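Local coordinates for capsule biosynthesis protein capD (Bacillus anthracis, PDB 3G9K), which cleaves the poly-gamma-D-glutamate capsule of the anthrax bacillus and transfers it onto the side-chain amino group of meso-diaminopimelic acid in peptidoglycan, at residues B[142-147]-B[167-172]; B[72-77]-B[149-154]; B[83-88]-B[108-113]. All coordinates share one frame; numbering follows the deposited sequence. Where two conformers were deposited one is given.

Contact 1: residues B[142-147]-B[167-172]; sequences SPAFFG and GRRNGT. With GLU (glutamic acid), chain F.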
# COMPACT_ATOMS: atom_id res chain seq x y z
N SER B 142 1.11 -18.92 1.84
CA SER B 142 0.16 -17.80 1.86
C SER B 142 0.36 -16.96 0.60
O SER B 142 1.45 -16.40 0.41
CB SER B 142 0.40 -16.95 3.10
OG SER B 142 -0.58 -15.93 3.20
N PRO B 143 -0.67 -16.90 -0.28
CA PRO B 143 -0.66 -15.97 -1.43
C PRO B 143 -0.35 -14.52 -1.03
O PRO B 143 0.50 -13.88 -1.67
CB PRO B 143 -2.07 -16.10 -2.01
CG PRO B 143 -2.46 -17.48 -1.68
CD PRO B 143 -1.88 -17.74 -0.31
N ALA B 144 -0.99 -14.04 0.04
CA ALA B 144 -0.77 -12.68 0.55
C ALA B 144 0.70 -12.37 0.91
O ALA B 144 1.13 -11.20 0.89
CB ALA B 144 -1.71 -12.39 1.74
N PHE B 145 1.49 -13.41 1.20
CA PHE B 145 2.91 -13.24 1.53
C PHE B 145 3.67 -12.55 0.41
O PHE B 145 4.61 -11.80 0.65
CB PHE B 145 3.54 -14.61 1.80
CG PHE B 145 4.97 -14.54 2.21
CD1 PHE B 145 5.31 -14.31 3.53
CD2 PHE B 145 5.99 -14.67 1.27
CE1 PHE B 145 6.61 -14.22 3.90
CE2 PHE B 145 7.31 -14.57 1.64
CZ PHE B 145 7.63 -14.35 2.97
N PHE B 146 3.31 -12.84 -0.83
CA PHE B 146 4.05 -12.32 -1.97
C PHE B 146 3.43 -11.04 -2.53
O PHE B 146 3.77 -10.61 -3.62
CB PHE B 146 4.20 -13.41 -3.03
CG PHE B 146 5.14 -14.51 -2.61
CD1 PHE B 146 6.50 -14.33 -2.71
CD2 PHE B 146 4.66 -15.67 -2.07
CE1 PHE B 146 7.36 -15.33 -2.30
CE2 PHE B 146 5.54 -16.68 -1.67
CZ PHE B 146 6.87 -16.50 -1.78
N GLY B 147 2.51 -10.46 -1.76
CA GLY B 147 2.06 -9.07 -2.02
C GLY B 147 0.72 -8.95 -2.71
O GLY B 147 -0.10 -9.83 -2.61
N GLY B 167 -4.56 -10.94 -8.30
CA GLY B 167 -5.47 -12.00 -7.81
C GLY B 167 -5.16 -12.56 -6.43
O GLY B 167 -6.04 -13.06 -5.74
N ARG B 168 -3.91 -12.43 -5.99
CA ARG B 168 -3.60 -12.82 -4.62
C ARG B 168 -4.45 -12.12 -3.56
O ARG B 168 -4.62 -12.67 -2.51
CB ARG B 168 -2.12 -12.61 -4.30
CG ARG B 168 -1.19 -13.43 -5.19
CD ARG B 168 0.22 -12.86 -5.14
NE ARG B 168 1.13 -13.61 -5.99
CZ ARG B 168 1.21 -13.47 -7.31
NH1 ARG B 168 0.45 -12.57 -7.93
NH2 ARG B 168 2.07 -14.17 -8.02
N ARG B 169 -4.95 -10.91 -3.87
CA ARG B 169 -5.74 -10.04 -2.98
C ARG B 169 -7.12 -9.73 -3.58
O ARG B 169 -7.82 -8.84 -3.10
CB ARG B 169 -5.04 -8.69 -2.80
CG ARG B 169 -3.63 -8.75 -2.23
CD ARG B 169 -3.53 -8.50 -0.72
NE ARG B 169 -2.18 -8.83 -0.26
CZ ARG B 169 -1.62 -8.41 0.87
NH1 ARG B 169 -2.27 -7.62 1.72
NH2 ARG B 169 -0.38 -8.78 1.14
N ASN B 170 -7.51 -10.47 -4.62
CA ASN B 170 -8.70 -10.13 -5.42
C ASN B 170 -8.66 -8.73 -6.00
O ASN B 170 -9.70 -8.09 -6.13
CB ASN B 170 -9.99 -10.35 -4.61
CG ASN B 170 -9.86 -11.50 -3.65
OD1 ASN B 170 -10.04 -11.36 -2.42
ND2 ASN B 170 -9.52 -12.64 -4.18
N GLY B 171 -7.46 -8.28 -6.39
CA GLY B 171 -7.28 -7.01 -7.01
C GLY B 171 -7.91 -6.94 -8.38
O GLY B 171 -7.88 -7.91 -9.13
N THR B 172 -8.44 -5.78 -8.69
CA THR B 172 -9.08 -5.53 -9.97
C THR B 172 -8.83 -4.06 -10.38
O THR B 172 -8.21 -3.25 -9.65
CB THR B 172 -10.65 -5.82 -9.91
OG1 THR B 172 -11.28 -4.95 -8.99
CG2 THR B 172 -10.94 -7.25 -9.55
N GLU F . 3.75 -7.04 7.11
CA GLU F . 2.82 -6.66 6.06
C GLU F . 2.74 -5.13 5.88
O GLU F . 2.51 -4.42 6.87
CB GLU F . 1.45 -7.23 6.43
CG GLU F . 0.27 -6.57 5.75
CD GLU F . 0.18 -6.85 4.27
OE1 GLU F . 1.20 -7.21 3.65
OE2 GLU F . -0.94 -6.65 3.75
OXT GLU F . 2.90 -4.54 4.79
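Arg169 leaves its backbone with CG opposite the carbonyl carbon (chi1 -58°) and then bends sharply at CG (chi2 -97°), which brings the guanidinium up to the carbonyls of Ala144 and Gly147. Arg169 NE bonds to Gly147 O at 3.3 Å, meeting that carbonyl from above its plane rather than on a lone pair. Arg169 NH2 makes a weak bond to Ala144 O at 2.9 Å, while the Ala144 methyl lies over one face of the group. In this conformer the two loop carbonyls and the methyl help orient the guanidinium toward the bound glutamic acid: Arg169 NH1 reaches OE2 of the ligand at 2.6 Å in a nearly straight bond, and NH2 has a weak, longer bond to OE1. The glutamate is also hydrogen-bonded to OG1 of the nucleophile Thr1. Arg169 is thus the part of this contact that lines the glutamate pocket and binds poly-gamma-D-glutamate. Arg168, extended from CG to NE, runs the other way; its CD packs 3.6 Å from Pro143 O, and its charged end is held by Asp166 and Glu119. The contact joins the loop between strands 136-139 and 150-155 to the one between strands 160-164 and 172-175, with Phe145 and Phe146 resting on strand 109-112.

Contact 2: residues B[72-77]-B[149-154]; sequences IGIGSP and VQALIK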
# COMPACT_ATOMS: atom_id res chain seq x y z
N ILE B 72 2.80 5.33 -15.60
CA ILE B 72 2.52 4.16 -14.79
C ILE B 72 2.42 4.55 -13.32
O ILE B 72 3.28 5.22 -12.80
CB ILE B 72 3.59 3.05 -14.88
CG1 ILE B 72 3.80 2.59 -16.31
CG2 ILE B 72 3.22 1.84 -14.02
CD1 ILE B 72 5.08 1.73 -16.43
N GLY B 73 1.34 4.12 -12.66
CA GLY B 73 1.21 4.21 -11.18
C GLY B 73 1.18 2.79 -10.64
O GLY B 73 0.49 1.94 -11.19
N ILE B 74 1.94 2.51 -9.60
CA ILE B 74 2.13 1.13 -9.16
C ILE B 74 2.50 1.12 -7.68
O ILE B 74 3.12 2.06 -7.15
CB ILE B 74 3.19 0.36 -10.06
CG1 ILE B 74 3.24 -1.13 -9.82
CG2 ILE B 74 4.66 0.98 -9.87
CD1 ILE B 74 3.92 -1.93 -10.91
N GLY B 75 2.15 0.01 -7.03
CA GLY B 75 2.56 -0.23 -5.66
C GLY B 75 2.07 -1.58 -5.20
O GLY B 75 1.36 -2.27 -5.94
N SER B 76 2.42 -1.92 -3.96
CA SER B 76 2.08 -3.23 -3.38
C SER B 76 2.16 -3.23 -1.87
O SER B 76 3.04 -2.61 -1.32
CB SER B 76 3.05 -4.30 -3.87
OG SER B 76 2.57 -5.62 -3.54
N PRO B 77 1.30 -4.03 -1.21
CA PRO B 77 1.56 -4.44 0.14
C PRO B 77 2.64 -5.55 0.18
O PRO B 77 3.22 -5.92 -0.85
CB PRO B 77 0.20 -4.95 0.58
CG PRO B 77 -0.37 -5.52 -0.66
CD PRO B 77 0.04 -4.58 -1.71
N VAL B 149 0.07 -6.46 -6.02
CA VAL B 149 0.50 -5.35 -6.89
C VAL B 149 -0.74 -4.81 -7.62
O VAL B 149 -1.50 -5.56 -8.23
CB VAL B 149 1.58 -5.78 -7.91
CG1 VAL B 149 1.94 -4.61 -8.88
CG2 VAL B 149 2.86 -6.35 -7.19
N GLN B 150 -0.93 -3.49 -7.55
CA GLN B 150 -2.00 -2.79 -8.23
C GLN B 150 -1.37 -1.68 -9.05
O GLN B 150 -0.50 -0.99 -8.55
CB GLN B 150 -2.95 -2.15 -7.22
CG GLN B 150 -3.53 -3.12 -6.32
CD GLN B 150 -4.62 -3.97 -6.95
OE1 GLN B 150 -5.36 -3.57 -7.89
NE2 GLN B 150 -4.75 -5.15 -6.43
N ALA B 151 -1.85 -1.50 -10.27
CA ALA B 151 -1.24 -0.54 -11.19
C ALA B 151 -2.29 0.02 -12.19
O ALA B 151 -3.33 -0.63 -12.47
CB ALA B 151 -0.13 -1.22 -11.96
N LEU B 152 -2.04 1.23 -12.67
CA LEU B 152 -2.69 1.75 -13.89
C LEU B 152 -1.59 2.22 -14.83
O LEU B 152 -0.53 2.64 -14.38
CB LEU B 152 -3.68 2.89 -13.59
CG LEU B 152 -4.92 2.56 -12.77
CD1 LEU B 152 -5.61 3.91 -12.41
CD2 LEU B 152 -5.92 1.61 -13.47
N ILE B 153 -1.86 2.11 -16.12
CA ILE B 153 -0.97 2.60 -17.14
C ILE B 153 -1.77 3.48 -18.06
O ILE B 153 -2.76 3.02 -18.61
CB ILE B 153 -0.41 1.46 -17.99
CG1 ILE B 153 0.33 0.42 -17.12
CG2 ILE B 153 0.52 2.00 -19.11
CD1 ILE B 153 0.81 -0.80 -17.93
N LYS B 154 -1.32 4.72 -18.28
CA LYS B 154 -1.91 5.59 -19.30
C LYS B 154 -1.01 5.63 -20.53
O LYS B 154 0.16 5.95 -20.41
CB LYS B 154 -2.13 7.00 -18.78
CG LYS B 154 -2.71 7.94 -19.84
CD LYS B 154 -3.43 9.12 -19.24
CE LYS B 154 -4.11 9.92 -20.35
NZ LYS B 154 -4.45 11.29 -19.88
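Strands 72-75 and 150-154 pair antiparallel, their axes 4.7 Å apart at closest approach and at 175°, with Gly73-Leu152 and Gly75-Gln150 as hydrogen-bonded pairs and Ile72-Ile153 and Ile74-Ala151 as non-hydrogen-bonded ones. The Gly73 N to Leu152 O bond, 2.9 Å, is the shortest of the four, and CA-H...O contacts such as Ala151 CA to Gly73 O at 3.0 Å fill the gaps between the N-H...O bonds. One face carries Ile72, Ile74, Ala151 and Ile153. Ile72 and Ile153 share the same rotamer and lie side by side, pointing the same way, with CG1 to CG1 at 4.2 Å. Ile74 instead swings CG1 opposite its own N (chi1 -169°), which carries that branch across the strand boundary: its CG1 comes 3.8 Å from Val149 CG1 and 4.0 Å from Ala151 CB. Val149 divides its two branches, CG1 meeting Ile74 and CG2 lying 3.7 Å from Ser76 OG. Ser76 OG donates to Pro77 O at 2.8 Å on a carbonyl lone pair and also accepts from Gly148 N; the second bond links the end of 72-77 to the residue just before Val149. The other face carries Gln150 and Leu152 opposite the two glycines, which add no side chains there; Leu152 rests on strand 2-7. These are the two central strands of a four-stranded antiparallel sheet, flanked by strands 63-67 and 160-164, while the isoleucine face is covered by helices 82-94 and 100-105, with Tyr93 over Ile72 and Ile153 and Leu100 over Ala151 and Ile153.

Contact 3: residues B[83-88]-B[108-113]; sequences PQILTP and RFTFEK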
# COMPACT_ATOMS: atom_id res chain seq x y z
N PRO B 83 9.88 -4.12 -2.08
CA PRO B 83 10.74 -3.85 -3.24
C PRO B 83 11.27 -5.09 -3.93
O PRO B 83 11.57 -5.04 -5.11
CB PRO B 83 11.86 -3.01 -2.68
CG PRO B 83 11.91 -3.34 -1.27
CD PRO B 83 10.50 -3.68 -0.83
N GLN B 84 11.34 -6.20 -3.21
CA GLN B 84 11.64 -7.52 -3.83
C GLN B 84 10.52 -8.01 -4.72
O GLN B 84 10.76 -8.73 -5.66
CB GLN B 84 11.93 -8.57 -2.78
CG GLN B 84 13.26 -8.30 -2.04
CD GLN B 84 13.69 -9.51 -1.26
OE1 GLN B 84 13.65 -9.53 -0.03
NE2 GLN B 84 14.04 -10.55 -1.98
N ILE B 85 9.29 -7.65 -4.39
CA ILE B 85 8.15 -7.97 -5.21
C ILE B 85 8.12 -7.10 -6.46
O ILE B 85 7.97 -7.63 -7.58
CB ILE B 85 6.85 -7.81 -4.37
CG1 ILE B 85 6.80 -8.92 -3.29
CG2 ILE B 85 5.60 -7.84 -5.26
CD1 ILE B 85 5.96 -8.61 -2.09
N LEU B 86 8.31 -5.78 -6.29
CA LEU B 86 8.16 -4.85 -7.39
C LEU B 86 9.29 -4.87 -8.41
O LEU B 86 9.06 -4.59 -9.60
CB LEU B 86 7.93 -3.42 -6.87
CG LEU B 86 6.54 -3.19 -6.21
CD1 LEU B 86 6.46 -1.85 -5.49
CD2 LEU B 86 5.37 -3.35 -7.23
N THR B 87 10.53 -5.16 -7.98
CA THR B 87 11.68 -5.00 -8.89
C THR B 87 11.66 -5.96 -10.09
O THR B 87 11.76 -5.48 -11.20
CB THR B 87 13.02 -5.05 -8.13
OG1 THR B 87 13.08 -3.94 -7.26
CG2 THR B 87 14.23 -5.03 -9.08
N PRO B 88 11.49 -7.28 -9.87
CA PRO B 88 11.39 -8.18 -11.02
C PRO B 88 10.16 -7.87 -11.91
O PRO B 88 10.22 -7.98 -13.13
CB PRO B 88 11.31 -9.57 -10.39
CG PRO B 88 11.69 -9.44 -8.98
CD PRO B 88 11.40 -8.02 -8.59
N ARG B 108 6.19 -15.80 -7.69
CA ARG B 108 7.21 -14.90 -7.18
C ARG B 108 8.19 -15.61 -6.24
O ARG B 108 7.93 -16.74 -5.78
CB ARG B 108 6.53 -13.75 -6.45
CG ARG B 108 5.77 -12.83 -7.39
CD ARG B 108 4.91 -11.83 -6.67
NE ARG B 108 4.09 -11.13 -7.65
CZ ARG B 108 3.02 -10.39 -7.36
NH1 ARG B 108 2.68 -10.14 -6.11
NH2 ARG B 108 2.32 -9.87 -8.37
N PHE B 109 9.29 -14.92 -5.96
CA PHE B 109 10.27 -15.33 -4.95
C PHE B 109 10.83 -14.12 -4.23
O PHE B 109 10.97 -13.04 -4.82
CB PHE B 109 11.43 -16.08 -5.61
CG PHE B 109 12.17 -15.28 -6.64
CD1 PHE B 109 11.79 -15.34 -7.97
CD2 PHE B 109 13.21 -14.46 -6.28
CE1 PHE B 109 12.45 -14.59 -8.93
CE2 PHE B 109 13.87 -13.70 -7.22
CZ PHE B 109 13.49 -13.77 -8.55
N THR B 110 11.18 -14.31 -2.96
CA THR B 110 11.87 -13.28 -2.18
C THR B 110 12.97 -13.93 -1.33
O THR B 110 12.97 -15.14 -1.15
CB THR B 110 10.92 -12.53 -1.21
OG1 THR B 110 10.41 -13.44 -0.23
CG2 THR B 110 9.73 -11.91 -1.99
N PHE B 111 13.86 -13.12 -0.80
CA PHE B 111 14.99 -13.60 -0.00
C PHE B 111 15.00 -13.00 1.39
O PHE B 111 14.69 -11.83 1.57
CB PHE B 111 16.28 -13.28 -0.73
CG PHE B 111 16.42 -14.01 -2.02
CD1 PHE B 111 15.99 -13.43 -3.20
CD2 PHE B 111 16.91 -15.30 -2.04
CE1 PHE B 111 16.10 -14.12 -4.40
CE2 PHE B 111 17.02 -15.98 -3.23
CZ PHE B 111 16.61 -15.37 -4.41
N GLU B 112 15.39 -13.82 2.35
CA GLU B 112 15.49 -13.43 3.72
C GLU B 112 16.78 -14.07 4.22
O GLU B 112 16.88 -15.27 4.26
CB GLU B 112 14.28 -13.94 4.47
CG GLU B 112 14.42 -14.05 5.94
CD GLU B 112 14.26 -12.73 6.61
OE1 GLU B 112 15.20 -11.93 6.54
OE2 GLU B 112 13.20 -12.47 7.19
N LYS B 113 17.77 -13.27 4.53
CA LYS B 113 19.07 -13.81 4.80
C LYS B 113 19.39 -14.82 3.74
O LYS B 113 19.25 -14.55 2.58
CB LYS B 113 19.11 -14.48 6.17
CG LYS B 113 19.37 -13.54 7.32
CD LYS B 113 18.18 -12.63 7.52
CE LYS B 113 18.10 -11.99 8.90
NZ LYS B 113 16.84 -11.21 9.00
O HOH W 1 12.28 -10.96 -5.88
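Gln84 reaches from the helix to the strand with an extended chain: CG stands opposite the carbonyl carbon (chi1 -68°) and chi2 is -166°, so that the terminal amide lies close to the Phe111 backbone and beside its ring. Nearer the helix, Gln84 CB touches Thr110 CG2 at 4.1 Å, a branch that Thr110 holds opposite its own carbonyl carbon while OG1 sits between N and C (chi1 65°). The next residue, Ile85, places CG2 over one face of the Arg108 guanidinium, 3.8 Å from Arg108 NH1; the fully extended arginine passes obliquely beneath it. That guanidinium is pinned by a salt bridge from NH1 to Asp166 and a hydrogen bond from NH1 to Phe146 O, leaving its flat face to pack on the isoleucine. Two carbonyls that cannot bond each other are joined by a water that donates to both, 2.7 Å from Gln84 O and from Phe109 O. The contact is helix-on-strand packing within the gamma-glutamyltransferase fold of the Ntn-hydrolase clan: helix 82-94, just after the substrate-binding Gly78 to Arg81, packs against strand 109-112, an outermost strand of the small mixed sheet within this chain.

In the fold
Contact 3 closes within the chain loop spanned by contact 2 and is complete before contact 1 opens, whereas the segments of contacts 1 and 2 alternate. Contacts 1 and 2 are about 14 Å apart between centres, as are 1 and 3; 2 and 3 are about 17 Å apart. Strand 70-75 of contact 2 leads through the substrate-binding residues Gly78 to Arg81 to helix 82-94 of contact 3, and 142-147 leads, two residues on, into strand 150-155. The contacts touch one another: Arg169 CZ packs 3.5 Å from Pro77 CG, and Val149 CG2 lies 3.7 Å from Ile85 CG2. Central sheet, helix and small mixed sheet thus converge beside the glutamate site near Thr1.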